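Side-chain contacts in holliday junction resolvase Hjc (Sulfolobus solfataricus, PDB 4TKD), which resolves Holliday junctions formed during genetic recombination by cutting four-way DNA with paired nicks in opposing strands, with magnesium as cofactor: residues G62-R67 / K96-E101; N48-L53 / R127-K132. All blocks are in the same frame, centred on the assembly; numbering follows the deposited sequence.

Interaction 1. Residues G62-R67 / K96-E101; sequences GKIYVR and KFIPFE
I64 meets I98, and V66 meets F100, where the small sheet of the PDDEXK nuclease fold packs against the edge strand of the main sheet and the turn after it. Strand 64-66 is an outer strand of the small three-stranded antiparallel sheet. Strand 97-99 is an outer strand of the five-stranded mixed sheet. The two strands are not hydrogen-bonded neighbours: the CA atoms of I64 and I98 stand 10.2 Å apart, and side chains bridge the distance.

Near the start of the segment, K63 NZ forms a salt bridge with D114 OD1. I64 comes next and points toward 96-101. Its CG1 branch lies anti to the carbonyl carbon (chi1 -54°), and an extended second torsion carries CD1 farther out. I98 has nearly the same shape, with chi2 at 156°. The two isoleucines therefore reach each other tip to tip, with I64 CD1 3.7 Å from I98 CD1. L87 of strand 84-90 also packs on I64. The side chain of I64 lies about 4 Å from that of K57, the predicted transition-state stabilizer.

Y65 belongs to the alternate face of the strand and packs on V112. V66 returns to the inner face and points toward the second segment. F100 lies in the 3-10 turn just after strand 97-99. Its ring extends toward V66 and also packs on I74 and I75 of helix 68-81. All four touching residues are buried, and the contact is purely apolar. V66 CG1 sits at the ring edge, near the ring plane, 4.2 Å from F100 CZ.

Interaction 2. Residues N48-L53 / R127-K132; sequences NGVIIL and RLVEAK
V129 of helix 122-133 packs against V50 and I52 of strand 50-58. This is helix-on-sheet packing in the nuclease core. V50 and I52 are two residues apart, so both point toward the helix, while I51 between them points away.

A single methyl of V129 does the touching. In both valines CG1 lies anti to the backbone N (chi1 -180° in V129, 174° in V50), which directs these methyls at each other. V129 CG1 comes within 3.6 Å of V50 CG1, and the two side chains cross obliquely. The same V129 atom is 4.0 Å from I52 CG1, so one methyl serves both strand residues.

I52 is turned differently. Its CG1 is anti to the carbonyl carbon and beside the backbone N (chi1 -65°). It is the CG1 methylene, partway along the longer branch, that lies against V129. The nearest CA atoms across the contact are those of V50 and E130, 6.8 Å apart. E130 flanks the apolar patch, and its OE2 makes a long, weak ion pair with K47.

The three touching side chains are buried and apolar. R127 and K132 are engaged elsewhere. R127 makes salt bridges with D124 of its own chain and with D124 of the second subunit, and K132 NZ makes a hydrogen bond to the backbone O of S134 of that subunit. The helix thus lies between its own sheet and the partner subunit. On the sheet side, V129 also packs on S84 and F86 of strand 84-90. One turn earlier in the helix L125 packs on I52, and one turn later I133 packs on V50.

Interaction 1 is nested along the chain inside the loop closed by interaction 2. Their centres are 20 Å apart, on opposite sides of the chain's centre. Their nearest atoms are about 6 Å apart and do not touch. Both reach the five-stranded sheet: 96-101 supplies an outer strand, and 48-53 begins the strand that later carries E55 and K57. The F100 side chain lies about 5 Å from that of E55, an inferred magnesium ligand. The side chain of I52 is about 10 Å from that of E55, so interaction 2 is the more remote from the metal site. Segments 96-101 and 127-132 both touch the second subunit.

Interaction 1. Residues G62-R67 / K96-E101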
loop_
_atom_site.group_PDB
_atom_site.type_symbol
_atom_site.label_atom_id
_atom_site.label_comp_id
_atom_site.label_asym_id
_atom_site.label_seq_id
_atom_site.Cartn_x
_atom_site.Cartn_y
_atom_site.Cartn_z
ATOM N N GLY C 62 -2.186 -25.993 13.383
ATOM C CA GLY C 62 -3.004 -25.385 12.338
ATOM C C GLY C 62 -2.706 -23.945 11.967
ATOM O O GLY C 62 -2.565 -23.638 10.779
ATOM N N LYS C 63 -2.651 -23.042 12.975
ATOM C CA LYS C 63 -2.463 -21.586 12.838
ATOM C C LYS C 63 -0.993 -21.099 12.825
ATOM O O LYS C 63 -0.065 -21.909 12.792
ATOM C CB LYS C 63 -3.226 -20.868 13.968
ATOM C CG LYS C 63 -4.736 -20.859 13.807
ATOM C CD LYS C 63 -5.397 -20.044 14.911
ATOM C CE LYS C 63 -6.899 -19.973 14.761
ATOM N NZ LYS C 63 -7.314 -19.156 13.590
ATOM N N ILE C 64 -0.804 -19.757 12.811
ATOM C CA ILE C 64 0.481 -19.057 12.895
ATOM C C ILE C 64 0.285 -17.856 13.820
ATOM O O ILE C 64 -0.508 -16.972 13.512
ATOM C CB ILE C 64 1.118 -18.641 11.531
ATOM C CG1 ILE C 64 1.253 -19.825 10.556
ATOM C CG2 ILE C 64 2.482 -17.987 11.770
ATOM C CD1 ILE C 64 1.335 -19.447 9.082
ATOM N N TYR C 65 0.983 -17.848 14.953
ATOM C CA TYR C 65 0.893 -16.803 15.966
ATOM C C TYR C 65 2.123 -15.853 15.995
ATOM O O TYR C 65 3.285 -16.288 16.020
ATOM C CB TYR C 65 0.689 -17.425 17.359
ATOM C CG TYR C 65 -0.730 -17.848 17.675
ATOM C CD1 TYR C 65 -1.182 -19.131 17.374
ATOM C CD2 TYR C 65 -1.598 -16.994 18.346
ATOM C CE1 TYR C 65 -2.483 -19.532 17.678
ATOM C CE2 TYR C 65 -2.897 -17.389 18.673
ATOM C CZ TYR C 65 -3.338 -18.657 18.331
ATOM O OH TYR C 65 -4.623 -19.043 18.650
ATOM N N VAL C 66 1.843 -14.549 15.985
ATOM C CA VAL C 66 2.855 -13.507 16.117
ATOM C C VAL C 66 2.471 -12.697 17.366
ATOM O O VAL C 66 1.408 -12.095 17.395
ATOM C CB VAL C 66 3.025 -12.616 14.851
ATOM C CG1 VAL C 66 4.247 -11.721 14.990
ATOM C CG2 VAL C 66 3.123 -13.454 13.575
ATOM N N ARG C 67 3.311 -12.735 18.409
ATOM C CA ARG C 67 3.097 -12.008 19.663
ATOM C C ARG C 67 3.007 -10.502 19.408
ATOM O O ARG C 67 3.745 -9.972 18.581
ATOM C CB ARG C 67 4.214 -12.320 20.692
ATOM C CG ARG C 67 3.842 -13.353 21.763
ATOM C CD ARG C 67 3.279 -12.710 23.032
ATOM N NE ARG C 67 3.003 -13.706 24.064
ATOM C CZ ARG C 67 3.673 -13.815 25.210
ATOM N NH1 ARG C 67 4.646 -12.960 25.505
ATOM N NH2 ARG C 67 3.359 -14.767 26.079
ATOM N N LYS C 96 5.806 -20.497 1.041
ATOM C CA LYS C 96 4.549 -19.739 1.123
ATOM C C LYS C 96 4.747 -18.466 1.976
ATOM O O LYS C 96 5.297 -18.534 3.080
ATOM C CB LYS C 96 3.372 -20.593 1.629
ATOM C CG LYS C 96 2.722 -21.466 0.556
ATOM C CD LYS C 96 1.332 -21.955 0.979
ATOM C CE LYS C 96 0.579 -22.604 -0.169
ATOM N NZ LYS C 96 -0.899 -22.553 0.028
ATOM N N PHE C 97 4.301 -17.318 1.450
ATOM C CA PHE C 97 4.432 -16.017 2.073
ATOM C C PHE C 97 3.048 -15.400 2.266
ATOM O O PHE C 97 2.299 -15.232 1.301
ATOM C CB PHE C 97 5.319 -15.105 1.207
ATOM C CG PHE C 97 6.673 -15.676 0.906
ATOM C CD1 PHE C 97 7.744 -15.485 1.776
ATOM C CD2 PHE C 97 6.885 -16.420 -0.237
ATOM C CE1 PHE C 97 8.986 -16.067 1.522
ATOM C CE2 PHE C 97 8.131 -16.986 -0.497
ATOM C CZ PHE C 97 9.168 -16.819 0.388
ATOM N N ILE C 98 2.720 -15.071 3.514
ATOM C CA ILE C 98 1.443 -14.460 3.871
ATOM C C ILE C 98 1.604 -12.953 4.044
ATOM O O ILE C 98 2.345 -12.536 4.935
ATOM C CB ILE C 98 0.790 -15.155 5.103
ATOM C CG1 ILE C 98 0.476 -16.632 4.778
ATOM C CG2 ILE C 98 -0.470 -14.416 5.566
ATOM C CD1 ILE C 98 0.388 -17.565 5.998
ATOM N N PRO C 99 0.908 -12.115 3.227
ATOM C CA PRO C 99 0.987 -10.651 3.440
ATOM C C PRO C 99 0.513 -10.336 4.852
ATOM O O PRO C 99 -0.501 -10.882 5.295
ATOM C CB PRO C 99 0.034 -10.069 2.387
ATOM C CG PRO C 99 -0.124 -11.166 1.365
ATOM C CD PRO C 99 -0.053 -12.445 2.156
ATOM N N PHE C 100 1.293 -9.529 5.597
ATOM C CA PHE C 100 0.987 -9.223 6.981
ATOM C C PHE C 100 -0.415 -8.701 7.245
ATOM O O PHE C 100 -0.953 -8.962 8.328
ATOM C CB PHE C 100 2.037 -8.313 7.607
ATOM C CG PHE C 100 2.346 -8.730 9.017
ATOM C CD1 PHE C 100 3.153 -9.836 9.272
ATOM C CD2 PHE C 100 1.832 -8.021 10.095
ATOM C CE1 PHE C 100 3.436 -10.225 10.586
ATOM C CE2 PHE C 100 2.117 -8.409 11.410
ATOM C CZ PHE C 100 2.910 -9.509 11.646
ATOM N N GLU C 101 -1.000 -7.990 6.256
ATOM C CA GLU C 101 -2.357 -7.421 6.305
ATOM C C GLU C 101 -3.471 -8.472 6.332
ATOM O O GLU C 101 -4.593 -8.137 6.699
ATOM C CB GLU C 101 -2.619 -6.397 5.187
ATOM C CG GLU C 101 -1.975 -6.720 3.858
ATOM C CD GLU C 101 -0.625 -6.054 3.719
ATOM O OE1 GLU C 101 0.357 -6.671 4.176
ATOM O OE2 GLU C 101 -0.566 -4.876 3.298
#

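Interaction 2. Residues N48-L53 / R127-K132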
loop_
_atom_site.group_PDB
_atom_site.type_symbol
_atom_site.label_atom_id
_atom_site.label_comp_id
_atom_site.label_asym_id
_atom_site.label_seq_id
_atom_site.Cartn_x
_atom_site.Cartn_y
_atom_site.Cartn_z
ATOM N N ASN C 48 16.644 -2.358 -6.370
ATOM C CA ASN C 48 16.415 -1.074 -7.009
ATOM C C ASN C 48 15.207 -0.309 -6.464
ATOM O O ASN C 48 14.220 -0.064 -7.179
ATOM C CB ASN C 48 16.389 -1.227 -8.528
ATOM C CG ASN C 48 16.688 0.062 -9.252
ATOM O OD1 ASN C 48 17.515 0.886 -8.814
ATOM N ND2 ASN C 48 16.014 0.257 -10.382
ATOM N N GLY C 49 15.276 -0.012 -5.172
ATOM C CA GLY C 49 14.249 0.739 -4.461
ATOM C C GLY C 49 13.061 -0.068 -3.969
ATOM O O GLY C 49 12.182 0.499 -3.313
ATOM N N VAL C 50 13.010 -1.386 -4.258
ATOM C CA VAL C 50 11.915 -2.248 -3.792
ATOM C C VAL C 50 12.345 -2.962 -2.501
ATOM O O VAL C 50 13.356 -3.669 -2.491
ATOM C CB VAL C 50 11.386 -3.245 -4.869
ATOM C CG1 VAL C 50 10.343 -4.209 -4.299
ATOM C CG2 VAL C 50 10.879 -2.509 -6.109
ATOM N N ILE C 51 11.549 -2.776 -1.425
ATOM C CA ILE C 51 11.813 -3.319 -0.094
ATOM C C ILE C 51 10.818 -4.420 0.226
ATOM O O ILE C 51 9.610 -4.191 0.236
ATOM C CB ILE C 51 11.834 -2.200 0.997
ATOM C CG1 ILE C 51 12.805 -1.039 0.616
ATOM C CG2 ILE C 51 12.198 -2.788 2.385
ATOM C CD1 ILE C 51 12.501 0.314 1.250
ATOM N N ILE C 52 11.346 -5.622 0.494
ATOM C CA ILE C 52 10.573 -6.809 0.877
ATOM C C ILE C 52 11.113 -7.250 2.210
ATOM O O ILE C 52 12.333 -7.321 2.398
ATOM C CB ILE C 52 10.639 -7.940 -0.179
ATOM C CG1 ILE C 52 9.966 -7.504 -1.494
ATOM C CG2 ILE C 52 10.130 -9.325 0.387
ATOM C CD1 ILE C 52 10.332 -8.306 -2.607
ATOM N N LEU C 53 10.207 -7.481 3.140
ATOM C CA LEU C 53 10.505 -7.825 4.524
ATOM C C LEU C 53 9.805 -9.130 4.857
ATOM O O LEU C 53 8.606 -9.245 4.641
ATOM C CB LEU C 53 10.025 -6.686 5.476
ATOM C CG LEU C 53 10.497 -5.267 5.130
ATOM C CD1 LEU C 53 9.738 -4.241 5.898
ATOM C CD2 LEU C 53 11.980 -5.115 5.362
ATOM N N ARG C 127 6.907 -10.914 -8.366
ATOM C CA ARG C 127 6.277 -10.274 -9.511
ATOM C C ARG C 127 5.285 -9.228 -9.030
ATOM O O ARG C 127 5.390 -8.088 -9.461
ATOM C CB ARG C 127 5.640 -11.316 -10.459
ATOM C CG ARG C 127 4.908 -10.708 -11.692
ATOM C CD ARG C 127 4.040 -11.733 -12.423
ATOM N NE ARG C 127 2.859 -12.099 -11.630
ATOM C CZ ARG C 127 2.715 -13.248 -10.975
ATOM N NH1 ARG C 127 3.661 -14.176 -11.031
ATOM N NH2 ARG C 127 1.619 -13.480 -10.264
ATOM N N LEU C 128 4.377 -9.587 -8.095
ATOM C CA LEU C 128 3.396 -8.632 -7.575
ATOM C C LEU C 128 3.983 -7.414 -6.903
ATOM O O LEU C 128 3.517 -6.313 -7.196
ATOM C CB LEU C 128 2.314 -9.278 -6.697
ATOM C CG LEU C 128 1.371 -10.263 -7.390
ATOM C CD1 LEU C 128 0.342 -10.787 -6.420
ATOM C CD2 LEU C 128 0.699 -9.642 -8.554
ATOM N N VAL C 129 5.000 -7.575 -6.033
ATOM C CA VAL C 129 5.615 -6.425 -5.362
ATOM C C VAL C 129 6.376 -5.545 -6.379
ATOM O O VAL C 129 6.222 -4.315 -6.355
ATOM C CB VAL C 129 6.475 -6.807 -4.116
ATOM C CG1 VAL C 129 7.087 -5.572 -3.460
ATOM C CG2 VAL C 129 5.658 -7.582 -3.094
ATOM N N GLU C 130 7.182 -6.163 -7.277
ATOM C CA GLU C 130 7.907 -5.385 -8.290
ATOM C C GLU C 130 6.906 -4.664 -9.211
ATOM O O GLU C 130 7.029 -3.460 -9.404
ATOM C CB GLU C 130 8.853 -6.264 -9.119
ATOM C CG GLU C 130 10.190 -6.574 -8.465
ATOM C CD GLU C 130 11.087 -7.516 -9.263
ATOM O OE1 GLU C 130 10.879 -7.659 -10.492
ATOM O OE2 GLU C 130 12.000 -8.119 -8.651
ATOM N N ALA C 131 5.862 -5.381 -9.693
ATOM C CA ALA C 131 4.831 -4.789 -10.557
ATOM C C ALA C 131 4.072 -3.634 -9.869
ATOM O O ALA C 131 3.660 -2.685 -10.531
ATOM C CB ALA C 131 3.880 -5.856 -11.065
ATOM N N LYS C 132 3.990 -3.673 -8.536
ATOM C CA LYS C 132 3.333 -2.646 -7.733
ATOM C C LYS C 132 4.168 -1.364 -7.510
ATOM O O LYS C 132 3.615 -0.281 -7.661
ATOM C CB LYS C 132 2.843 -3.235 -6.390
ATOM C CG LYS C 132 2.169 -2.234 -5.453
ATOM C CD LYS C 132 1.733 -2.910 -4.177
ATOM C CE LYS C 132 1.719 -1.990 -2.997
ATOM N NZ LYS C 132 1.221 -2.700 -1.793
#